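Side-chain contact in response regulator ChrA (PDB 4YN8), which probably binds DNA through a LuxR-type helix-turn-helix domain as the output of a haem-sensing two-component system: residues Ser183-Asp188 with Arg198-Ile203. The protein carries 1 engineered substitution. Numbering follows the deposited sequence.
With MG (magnesium ion), chain G.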
# COMPACT_ATOMS: atom_id res chain seq x y z
N SER A 183 1.89 -19.80 10.08
CA SER A 183 2.03 -18.64 9.21
C SER A 183 3.43 -18.60 8.54
O SER A 183 3.53 -18.47 7.32
CB SER A 183 1.67 -17.36 9.97
OG SER A 183 2.26 -16.23 9.38
N LYS A 184 4.49 -18.81 9.31
CA LYS A 184 5.87 -18.82 8.80
C LYS A 184 6.11 -19.94 7.79
O LYS A 184 6.90 -19.78 6.84
CB LYS A 184 6.87 -18.99 9.95
CG LYS A 184 6.78 -17.94 11.05
CD LYS A 184 7.38 -16.65 10.60
CE LYS A 184 8.88 -16.70 10.78
NZ LYS A 184 9.50 -15.64 9.96
N LEU A 185 5.48 -21.08 8.03
CA LEU A 185 5.62 -22.28 7.17
C LEU A 185 4.70 -22.29 5.95
O LEU A 185 4.85 -23.14 5.08
CB LEU A 185 5.41 -23.55 8.01
CG LEU A 185 6.47 -23.75 9.10
CD1 LEU A 185 6.18 -25.06 9.82
CD2 LEU A 185 7.87 -23.76 8.54
N GLY A 186 3.71 -21.41 5.92
CA GLY A 186 2.74 -21.39 4.82
C GLY A 186 1.73 -22.51 4.86
O GLY A 186 1.33 -23.03 3.81
N VAL A 187 1.32 -22.95 6.06
CA VAL A 187 0.43 -24.11 6.19
C VAL A 187 -0.67 -23.75 7.15
O VAL A 187 -0.64 -22.68 7.76
CB VAL A 187 1.18 -25.36 6.72
CG1 VAL A 187 2.36 -25.69 5.81
CG2 VAL A 187 1.69 -25.13 8.14
N ASP A 188 -1.63 -24.65 7.33
CA ASP A 188 -2.73 -24.35 8.27
C ASP A 188 -3.13 -25.51 9.17
O ASP A 188 -4.18 -25.48 9.81
CB ASP A 188 -3.93 -23.82 7.50
CG ASP A 188 -4.61 -24.88 6.66
OD1 ASP A 188 -4.34 -26.08 6.83
OD2 ASP A 188 -5.46 -24.51 5.81
N ARG A 198 10.13 -30.48 7.79
CA ARG A 198 11.08 -31.47 7.24
C ARG A 198 11.70 -31.04 5.89
O ARG A 198 12.93 -31.15 5.73
CB ARG A 198 10.41 -32.83 7.07
CG ARG A 198 10.08 -33.49 8.37
CD ARG A 198 9.29 -34.75 8.15
NE ARG A 198 9.24 -35.58 9.35
CZ ARG A 198 8.47 -36.65 9.46
NH1 ARG A 198 7.68 -37.00 8.44
NH2 ARG A 198 8.55 -37.37 10.57
N GLN A 199 10.87 -30.51 4.98
CA GLN A 199 11.37 -30.04 3.68
C GLN A 199 12.34 -28.90 3.86
O GLN A 199 13.37 -28.79 3.17
CB GLN A 199 10.20 -29.58 2.83
CG GLN A 199 9.35 -30.76 2.41
CD GLN A 199 8.07 -30.34 1.75
OE1 GLN A 199 7.64 -29.17 1.89
NE2 GLN A 199 7.41 -31.27 1.06
N GLN A 200 12.04 -28.07 4.85
CA GLN A 200 12.84 -26.89 5.12
C GLN A 200 14.05 -27.14 6.02
O GLN A 200 14.87 -26.24 6.31
CB GLN A 200 11.95 -25.78 5.70
CG GLN A 200 10.99 -25.26 4.67
CD GLN A 200 10.17 -24.09 5.12
OE1 GLN A 200 10.63 -23.28 5.91
NE2 GLN A 200 8.90 -24.02 4.64
N ARG A 201 14.18 -28.38 6.45
CA ARG A 201 15.30 -28.80 7.28
C ARG A 201 15.45 -28.03 8.60
O ARG A 201 16.56 -27.69 9.02
CB ARG A 201 16.61 -28.84 6.48
CG ARG A 201 16.50 -29.69 5.23
CD ARG A 201 16.36 -31.14 5.59
NE ARG A 201 16.75 -31.99 4.44
CZ ARG A 201 15.97 -32.28 3.41
NH1 ARG A 201 14.73 -31.82 3.34
NH2 ARG A 201 16.47 -33.02 2.42
N LEU A 202 14.31 -27.77 9.22
CA LEU A 202 14.23 -26.94 10.41
C LEU A 202 14.35 -27.73 11.72
O LEU A 202 14.72 -27.11 12.74
CB LEU A 202 12.95 -26.16 10.43
CG LEU A 202 12.76 -25.23 9.25
CD1 LEU A 202 11.42 -24.55 9.32
CD2 LEU A 202 13.87 -24.18 9.23
N ILE A 203 14.02 -29.02 11.70
CA ILE A 203 13.88 -29.84 12.89
C ILE A 203 14.78 -31.07 12.97
O ILE A 203 15.39 -31.47 11.93
CB ILE A 203 12.42 -30.24 13.11
CG1 ILE A 203 11.79 -30.97 11.92
CG2 ILE A 203 11.64 -28.96 13.42
CD1 ILE A 203 10.43 -31.57 12.23
OXT ILE A 203 14.88 -31.66 14.09
MG MG G . 15.05 -33.68 14.47
O HOH W 1 7.54 -21.17 4.33
O HOH W 2 16.29 -33.78 12.69
O HOH W 3 13.97 -33.61 16.17
O HOH W 4 13.39 -34.05 13.30
O HOH W 5 16.74 -33.17 15.65
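Leu185, in the last turn of helix 171-185, meets Gln200 and Leu202 through a single methyl. Its CD2 lies 3.7 Å from Leu202 CD1, the two leucine side chains pointing in roughly opposed senses where their methyls meet. The same CD2 is 3.8 Å from Gln200 OE1, a plain van der Waals contact in which the methyl sits above the amide plane of Gln200, at similar distances from OE1, CD and NE2. Gln200 reaches this far because its chain runs extended beyond CG (chi2 -175°), carrying the amide over to the other helix end. There a water completes the link: it donates to Lys184 O at 2.9 Å and accepts from Gln200 NE2 at 3.2 Å, so the carbonyl in the last turn of one helix is tied to a side chain at the end of the other. Both helices finish in a Schellman motif, with Gly186 and Arg201 taking positive phi. Leu185 also packs on Ala193 of helix 190-199 and Leu151 of helix 145-155, while Leu202 touches Leu143. In this LuxR-type helix-turn-helix domain the small, partly buried seam joins the C-terminal ends of helix 190-199 and helix 171-185, the latter, by its position in the fold, probably the recognition helix.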